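Local coordinates for protein 2-dehydropantoate 2-reductase (Bacillus subtilis, PDB 3EGO) that probably catalyses the NADPH-dependent reduction of 2-dehydropantoate (ketopantoate) to (R)-pantoate, the second step in making pantoate for pantothenate, at residues 195-199 / 200-204; 153-156 / 157-160; 85-88 / 89-92; 263-266 / 267-271. One frame throughout, in Å; residues are numbered along the deposited sequence.

How the interactions relate
All four contacts are local, formed between residues three to seven positions apart, but they differ with their place in the fold. Interactions 1 and 4 belong to the helical C-terminal part: interaction 4 is a buried turn inside helix 261-274, whereas interaction 1 is a partly buried link between helices. Interactions 2 and 3 both pack on the Rossmann-type sheet, their nearest atoms about 6 Å apart, and both place leucines against strand 70-73. Interaction 2 is partly buried and sets an aromatic ring beside a leucine; interaction 3 is a surface turn with one buried leucine. Interactions 1 and 2 each include a bridging water, while interaction 4 relies on regular helical bonds and aliphatic contact.

Interaction 1: residues 195-199 / 200-204; sequences LQVKN and GELLT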
# COMPACT_ATOMS: atom_id res chain seq x y z
N LEU A 195 0.70 -5.61 -1.29
CA LEU A 195 1.51 -6.48 -0.41
C LEU A 195 2.85 -6.80 -1.05
O LEU A 195 3.78 -7.24 -0.37
CB LEU A 195 0.77 -7.78 -0.10
CG LEU A 195 -0.52 -7.64 0.69
CD1 LEU A 195 -1.40 -8.86 0.53
CD2 LEU A 195 -0.27 -7.35 2.17
N GLN A 196 2.92 -6.58 -2.36
CA GLN A 196 4.05 -6.95 -3.21
C GLN A 196 4.50 -8.40 -3.00
O GLN A 196 5.67 -8.67 -2.72
CB GLN A 196 5.23 -6.00 -3.02
CG GLN A 196 4.89 -4.56 -3.28
CD GLN A 196 6.13 -3.71 -3.25
OE1 GLN A 196 7.26 -4.24 -3.14
NE2 GLN A 196 5.95 -2.40 -3.34
N VAL A 197 3.56 -9.32 -3.15
CA VAL A 197 3.85 -10.73 -3.02
C VAL A 197 3.37 -11.41 -4.28
O VAL A 197 2.52 -10.88 -4.98
CB VAL A 197 3.12 -11.33 -1.80
CG1 VAL A 197 3.66 -10.73 -0.50
CG2 VAL A 197 1.62 -11.15 -1.94
N LYS A 198 3.93 -12.58 -4.60
CA LYS A 198 3.41 -13.35 -5.72
C LYS A 198 2.00 -13.82 -5.39
O LYS A 198 1.62 -13.85 -4.23
CB LYS A 198 4.34 -14.54 -6.02
CG LYS A 198 5.62 -14.11 -6.76
CD LYS A 198 6.86 -14.87 -6.29
CE LYS A 198 8.07 -14.49 -7.15
NZ LYS A 198 9.30 -15.32 -6.86
N ASN A 199 1.24 -14.17 -6.41
CA ASN A 199 -0.15 -14.58 -6.27
C ASN A 199 -0.36 -15.68 -5.25
O ASN A 199 -1.37 -15.70 -4.56
CB ASN A 199 -0.72 -15.06 -7.61
CG ASN A 199 -0.90 -13.94 -8.62
OD1 ASN A 199 -0.46 -12.81 -8.42
ND2 ASN A 199 -1.54 -14.26 -9.74
N GLY A 200 0.56 -16.65 -5.20
CA GLY A 200 0.37 -17.79 -4.32
C GLY A 200 0.38 -17.37 -2.86
O GLY A 200 -0.23 -18.03 -2.02
N GLU A 201 1.08 -16.28 -2.56
CA GLU A 201 1.14 -15.80 -1.19
C GLU A 201 -0.23 -15.40 -0.64
O GLU A 201 -0.43 -15.40 0.56
CB GLU A 201 2.17 -14.67 -1.03
CG GLU A 201 3.57 -15.12 -0.65
CD GLU A 201 4.24 -14.14 0.32
OE1 GLU A 201 5.36 -13.66 0.02
OE2 GLU A 201 3.64 -13.82 1.38
N LEU A 202 -1.17 -15.07 -1.52
CA LEU A 202 -2.56 -14.80 -1.10
C LEU A 202 -3.28 -16.02 -0.51
O LEU A 202 -4.19 -15.88 0.31
CB LEU A 202 -3.39 -14.27 -2.26
CG LEU A 202 -2.92 -12.92 -2.84
CD1 LEU A 202 -3.97 -12.36 -3.76
CD2 LEU A 202 -2.61 -11.94 -1.68
N LEU A 203 -2.87 -17.21 -0.95
CA LEU A 203 -3.57 -18.42 -0.56
C LEU A 203 -2.97 -19.03 0.68
O LEU A 203 -3.68 -19.56 1.54
CB LEU A 203 -3.51 -19.44 -1.71
CG LEU A 203 -4.34 -19.21 -2.96
CD1 LEU A 203 -4.08 -20.39 -3.89
CD2 LEU A 203 -5.82 -19.08 -2.64
N THR A 204 -1.65 -18.93 0.80
CA THR A 204 -0.93 -19.60 1.87
C THR A 204 -0.74 -18.74 3.13
O THR A 204 -0.15 -19.21 4.10
CB THR A 204 0.44 -20.10 1.40
OG1 THR A 204 1.27 -18.99 1.03
CG2 THR A 204 0.30 -21.05 0.19
O HOH W 1 6.19 -13.30 -2.97
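Val197 sets CG1 anti to its carbonyl carbon (chi1 -66°), and Glu201 bends about its CB-CG bond (chi2 -143°), which together bring a methyl group against a carboxylate. Both residues belong to the link between helix 174-195 and the short, weakly bonded helix 201-204 in the helical C-terminal part of this ketopantoate reductase, where a type I beta turn runs from Lys198 to Glu201. The two side chains cross at about a right angle, with Val197 CG1 3.4 Å from Glu201 OE1. Nearer the backbone, Val197 CB lies 3.6 Å from Glu201 CB, so the contact extends along the glutamate stem. A water bridges the carboxylate to the backbone: it accepts from Lys198 N at 2.9 Å and donates to Glu201 OE1 at 3.1 Å. The turn is closed by Glu201 N bonding to Lys198 O at 3.0 Å, followed one residue on by Leu202 N to Asn199 O.

On the inner side, Leu195 CD1 meets Leu202 CD2 at 4.0 Å. Leu202 also packs on Thr192 and Met212, and Leu195 reaches Ser288 of the second subunit. Asn199, a probable substrate ligand by analogy with relatives, directs its CB away from the following residues overall, and its ND2 is hydrogen-bonded to Thr242 OG1. Gly200 O accepts two backbone bonds, from Leu203 N at 3.0 Å and from Thr204 N.

Interaction 2: residues 153-156 / 157-160; sequences DRLN and ILFQ
Leu155 lies alongside the ring of Phe159, both side chains pointing the same way, and its CD1 comes within 3.8 Å of Phe159 CE2. Its other methyl, CD2, turns to the neighbouring leucine and meets Leu158 CD1 at 3.7 Å, where the two side chains pass at a slant. One leucine thus uses a separate branch for each partner. Leu155 and Phe159 both hold CG anti to the carbonyl carbon (chi1 -56° and -65°), which is consistent with their running in step.

The backbone supports the pairing: Phe159 N donates to Leu155 O over 2.9 Å, an i to i+4 bond with an N-H...O angle of 156°. A type I beta turn from Ile157 to Gln160 overlaps this bond. One water joins the two halves of the segment, donating a hydrogen bond to Arg154 O at 2.6 Å and accepting one from Leu158 N at 2.8 Å. On the outer side, Asn156 ND2 makes a weak bond to Asp153 OD1 at 3.3 Å.

This connection between strands 142-146 and 168-170 packs on the Rossmann-type sheet. Leu155, Leu158 and Phe159 all touch Leu70, and the Phe159 ring meets that of Trp144 edge-to-face. Apolar contact through these three side chains therefore probably holds the segment to the sheet, while the weak bond between the exposed Asn156 and Asp153 adds little.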
# COMPACT_ATOMS: atom_id res chain seq x y z
N ASP A 153 -24.22 -12.70 -35.99
CA ASP A 153 -23.90 -13.33 -37.27
C ASP A 153 -22.97 -12.46 -38.10
O ASP A 153 -22.21 -12.96 -38.91
CB ASP A 153 -25.17 -13.70 -38.05
CG ASP A 153 -25.86 -14.92 -37.48
OD1 ASP A 153 -25.23 -15.70 -36.69
OD2 ASP A 153 -27.04 -15.10 -37.83
N ARG A 154 -23.01 -11.15 -37.87
CA ARG A 154 -22.10 -10.24 -38.57
C ARG A 154 -20.62 -10.66 -38.52
O ARG A 154 -19.87 -10.36 -39.45
CB ARG A 154 -22.26 -8.79 -38.06
CG ARG A 154 -23.39 -8.04 -38.73
CD ARG A 154 -23.56 -6.61 -38.21
NE ARG A 154 -22.58 -5.65 -38.71
CZ ARG A 154 -22.60 -5.10 -39.92
NH1 ARG A 154 -23.53 -5.45 -40.81
NH2 ARG A 154 -21.68 -4.21 -40.26
N LEU A 155 -20.21 -11.36 -37.47
CA LEU A 155 -18.81 -11.78 -37.39
C LEU A 155 -18.51 -13.20 -37.89
O LEU A 155 -17.37 -13.66 -37.75
CB LEU A 155 -18.27 -11.61 -35.98
CG LEU A 155 -18.40 -10.20 -35.41
CD1 LEU A 155 -17.69 -10.12 -34.09
CD2 LEU A 155 -17.92 -9.09 -36.38
N ASN A 156 -19.52 -13.86 -38.48
CA ASN A 156 -19.43 -15.26 -38.91
C ASN A 156 -18.35 -15.49 -39.94
O ASN A 156 -17.56 -16.42 -39.81
CB ASN A 156 -20.76 -15.74 -39.55
CG ASN A 156 -21.84 -16.08 -38.53
OD1 ASN A 156 -21.60 -16.12 -37.31
ND2 ASN A 156 -23.06 -16.34 -39.03
N ILE A 157 -18.34 -14.67 -40.98
CA ILE A 157 -17.39 -14.87 -42.06
C ILE A 157 -16.04 -14.48 -41.54
O ILE A 157 -15.07 -15.23 -41.72
CB ILE A 157 -17.79 -14.11 -43.37
CG1 ILE A 157 -19.07 -14.70 -43.95
CG2 ILE A 157 -16.70 -14.22 -44.41
CD1 ILE A 157 -19.67 -13.84 -45.08
N LEU A 158 -15.98 -13.37 -40.81
CA LEU A 158 -14.70 -12.89 -40.28
C LEU A 158 -14.02 -14.00 -39.48
O LEU A 158 -12.85 -14.27 -39.70
CB LEU A 158 -14.86 -11.62 -39.44
CG LEU A 158 -15.06 -10.32 -40.23
CD1 LEU A 158 -15.85 -9.31 -39.42
CD2 LEU A 158 -13.69 -9.76 -40.70
N PHE A 159 -14.76 -14.64 -38.57
CA PHE A 159 -14.21 -15.61 -37.66
C PHE A 159 -14.46 -17.05 -38.09
O PHE A 159 -14.24 -17.97 -37.31
CB PHE A 159 -14.73 -15.42 -36.23
CG PHE A 159 -14.30 -14.13 -35.59
CD1 PHE A 159 -13.17 -13.44 -36.03
CD2 PHE A 159 -15.06 -13.60 -34.53
CE1 PHE A 159 -12.79 -12.24 -35.41
CE2 PHE A 159 -14.68 -12.41 -33.89
CZ PHE A 159 -13.54 -11.72 -34.35
N GLN A 160 -14.88 -17.25 -39.33
CA GLN A 160 -15.17 -18.59 -39.84
C GLN A 160 -13.97 -19.52 -39.71
O GLN A 160 -14.11 -20.67 -39.28
CB GLN A 160 -15.62 -18.53 -41.31
CG GLN A 160 -16.04 -19.91 -41.85
CD GLN A 160 -16.46 -19.90 -43.31
OE1 GLN A 160 -16.36 -18.88 -44.01
NE2 GLN A 160 -16.95 -21.06 -43.78
O HOH W 2 -18.11 -11.57 -40.95

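Interaction 3: residues 85-88 / 89-92; sequences SSLE and RIGK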
# COMPACT_ATOMS: atom_id res chain seq x y z
N SER A 85 -13.16 9.03 -29.90
CA SER A 85 -13.26 10.27 -30.70
C SER A 85 -13.03 10.02 -32.18
O SER A 85 -13.70 10.60 -33.04
CB SER A 85 -12.30 11.34 -30.17
OG SER A 85 -12.83 11.96 -29.01
N SER A 86 -12.09 9.14 -32.49
CA SER A 86 -11.92 8.70 -33.87
C SER A 86 -13.10 7.85 -34.32
O SER A 86 -13.52 7.92 -35.47
CB SER A 86 -10.64 7.90 -34.03
OG SER A 86 -9.56 8.58 -33.43
N LEU A 87 -13.63 7.04 -33.41
CA LEU A 87 -14.66 6.08 -33.80
C LEU A 87 -15.96 6.78 -34.23
O LEU A 87 -16.87 6.15 -34.77
CB LEU A 87 -14.89 5.05 -32.68
CG LEU A 87 -13.69 4.13 -32.38
CD1 LEU A 87 -14.07 3.00 -31.44
CD2 LEU A 87 -13.08 3.57 -33.65
N GLU A 88 -16.01 8.09 -34.02
CA GLU A 88 -17.17 8.88 -34.43
C GLU A 88 -17.05 9.44 -35.85
O GLU A 88 -18.06 9.71 -36.50
CB GLU A 88 -17.42 10.00 -33.42
CG GLU A 88 -17.82 9.49 -32.05
CD GLU A 88 -17.46 10.46 -30.93
OE1 GLU A 88 -16.71 11.41 -31.22
OE2 GLU A 88 -17.91 10.27 -29.78
N ARG A 89 -15.83 9.58 -36.35
CA ARG A 89 -15.60 10.18 -37.65
C ARG A 89 -15.45 9.17 -38.79
O ARG A 89 -15.05 9.53 -39.91
CB ARG A 89 -14.39 11.11 -37.59
CG ARG A 89 -14.56 12.23 -36.58
CD ARG A 89 -13.28 13.01 -36.37
NE ARG A 89 -13.06 13.20 -34.94
CZ ARG A 89 -13.57 14.20 -34.23
NH1 ARG A 89 -14.32 15.13 -34.82
NH2 ARG A 89 -13.32 14.27 -32.93
N ILE A 90 -15.76 7.91 -38.52
CA ILE A 90 -15.71 6.88 -39.54
C ILE A 90 -17.09 6.29 -39.78
O ILE A 90 -18.01 6.47 -38.98
CB ILE A 90 -14.76 5.73 -39.14
CG1 ILE A 90 -15.05 5.28 -37.71
CG2 ILE A 90 -13.31 6.15 -39.30
CD1 ILE A 90 -14.25 4.06 -37.28
N GLY A 91 -17.23 5.55 -40.87
CA GLY A 91 -18.49 4.89 -41.17
C GLY A 91 -18.84 3.82 -40.15
O GLY A 91 -17.96 3.27 -39.46
N LYS A 92 -20.13 3.51 -40.05
CA LYS A 92 -20.57 2.54 -39.09
C LYS A 92 -19.87 1.23 -39.44
O LYS A 92 -19.65 0.95 -40.62
CB LYS A 92 -22.10 2.38 -39.12
CG LYS A 92 -22.62 1.40 -40.16
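A type I beta turn from Ser86 to Arg89 carries the chain off the end of helix 80-86 toward strand 94-97, one of the helix-to-strand connections of the Rossmann-type nucleotide-binding domain. Arg89 N bonds to Ser86 O at 3.0 Å with an N-H...O angle of 151°, the i to i+3 link expected of such a turn.

Two side chains of the following segment turn back in different ways, Ile90 to Leu87 and Arg89 to Ser85. Ile90 lies beside Leu87, pointing the same way, and its CD1 reaches Leu87 CD2 at 3.8 Å. Its CG1 stands between the backbone N and the carbonyl carbon (chi1 48°), a cramped setting that leads the ethyl branch back toward the turn, where CG1 also sits 3.6 Å from Leu87 O. The Arg89 chain bends at the CG-CD bond (chi3 -134°), which places NE 3.3 Å from Ser85 O, with the guanidinium oblique to that oxygen; both residues also touch a crystal neighbour, which may influence this pose. Glu88 OE1 is 4.8 Å from Arg89 NH2: too far for a salt bridge, though the opposite charges probably attract weakly.

The contact divides into a polar outer side and an apolar inner one. Ser86 OG is tied back to Ser82 O within the helix, and Leu87 O accepts from His115 NE2. Leu87 and Ile90 both rest on Leu71 of strand 70-73 and on Ile64, and Trp111 lies against Leu87 and Glu88, so the turn leaving helix 80-86 packs its apolar side on strand 70-73, which lies between strands 4-8 and 94-97.

Interaction 4: residues 263-266 / 267-271; sequences AIIG and YLLKE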
# COMPACT_ATOMS: atom_id res chain seq x y z
N ALA A 263 -10.11 0.86 -14.45
CA ALA A 263 -10.89 -0.08 -15.26
C ALA A 263 -11.33 -1.30 -14.48
O ALA A 263 -12.37 -1.88 -14.75
CB ALA A 263 -10.10 -0.50 -16.49
N ILE A 264 -10.55 -1.70 -13.49
CA ILE A 264 -10.90 -2.84 -12.66
C ILE A 264 -11.69 -2.40 -11.44
O ILE A 264 -12.83 -2.86 -11.21
CB ILE A 264 -9.67 -3.62 -12.21
CG1 ILE A 264 -8.89 -4.20 -13.40
CG2 ILE A 264 -10.04 -4.71 -11.23
CD1 ILE A 264 -9.40 -5.53 -13.87
N ILE A 265 -11.08 -1.54 -10.63
CA ILE A 265 -11.68 -1.22 -9.34
C ILE A 265 -12.66 -0.09 -9.46
O ILE A 265 -13.72 -0.13 -8.81
CB ILE A 265 -10.63 -0.81 -8.26
CG1 ILE A 265 -9.45 -1.79 -8.20
CG2 ILE A 265 -11.32 -0.69 -6.88
CD1 ILE A 265 -8.25 -1.22 -7.47
N GLY A 266 -12.29 0.94 -10.23
CA GLY A 266 -13.09 2.16 -10.39
C GLY A 266 -14.47 1.85 -10.94
O GLY A 266 -15.47 2.56 -10.66
N TYR A 267 -14.55 0.79 -11.72
CA TYR A 267 -15.86 0.36 -12.22
C TYR A 267 -16.76 -0.25 -11.13
O TYR A 267 -17.96 0.05 -11.06
CB TYR A 267 -15.68 -0.61 -13.39
CG TYR A 267 -16.91 -1.40 -13.71
CD1 TYR A 267 -17.83 -0.95 -14.63
CD2 TYR A 267 -17.12 -2.62 -13.11
CE1 TYR A 267 -18.96 -1.68 -14.94
CE2 TYR A 267 -18.25 -3.37 -13.40
CZ TYR A 267 -19.17 -2.88 -14.31
OH TYR A 267 -20.31 -3.61 -14.62
N LEU A 268 -16.19 -1.12 -10.30
CA LEU A 268 -16.87 -1.65 -9.14
C LEU A 268 -17.32 -0.51 -8.21
O LEU A 268 -18.43 -0.53 -7.68
CB LEU A 268 -15.96 -2.62 -8.40
CG LEU A 268 -15.76 -3.95 -9.14
CD1 LEU A 268 -14.60 -4.73 -8.57
CD2 LEU A 268 -17.02 -4.81 -9.05
N LEU A 269 -16.46 0.50 -8.03
CA LEU A 269 -16.83 1.62 -7.13
C LEU A 269 -18.05 2.36 -7.67
O LEU A 269 -18.97 2.65 -6.90
CB LEU A 269 -15.66 2.56 -6.91
CG LEU A 269 -14.45 1.87 -6.21
CD1 LEU A 269 -13.34 2.88 -5.98
CD2 LEU A 269 -14.83 1.21 -4.90
N LYS A 270 -18.06 2.65 -8.97
CA LYS A 270 -19.19 3.34 -9.60
C LYS A 270 -20.45 2.52 -9.46
O LYS A 270 -21.52 3.06 -9.19
CB LYS A 270 -18.91 3.62 -11.07
CG LYS A 270 -17.91 4.75 -11.24
CD LYS A 270 -17.31 4.76 -12.63
CE LYS A 270 -16.81 6.15 -12.96
NZ LYS A 270 -16.49 6.26 -14.41
N GLU A 271 -20.31 1.21 -9.62
CA GLU A 271 -21.46 0.32 -9.47
C GLU A 271 -21.97 0.16 -8.03
O GLU A 271 -23.19 0.05 -7.82
CB GLU A 271 -21.15 -1.05 -10.10
CG GLU A 271 -21.10 -1.00 -11.60
CD GLU A 271 -22.48 -0.79 -12.18
OE1 GLU A 271 -23.40 -1.47 -11.71
OE2 GLU A 271 -22.62 0.06 -13.09
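The ring of Tyr267, whose CB touches Ala263 O at 3.8 Å, has Glu271 CG over one face, 3.8 Å above its plane and displaced toward the rim. His106 stacks on the same ring, and its NE2 is hydrogen-bonded to Glu271 OE2; Leu223 and Met102 also touch the tyrosine. Tyr267 CG lies opposite its backbone N (chi1 163°), which swings the ring away from the preceding turn.

These residues form consecutive turns of helix 261-274, in the helical C-terminal part of the enzyme. The helix has a wider pi-type turn at 263-266 and then regular i to i+4 bonds: Leu269 N to Ile265 O at 2.9 Å and Lys270 N to Gly266 O at 3.1 Å. Ile264 O is buried and finds no polar partner in the model; Leu268 CD1 covers it at 3.7 Å.

Along another side, Ile265 and Leu269 lie next to each other and point the same way, CG2 of the isoleucine 4.1 Å from CG of the leucine, and both pack on Tyr286 of helix 280-291. Ile264 touches Asn185, probably a substrate-binding residue. The extended Lys270 chain begins beside Gly266, with its CG 3.3 Å from Gly266 O.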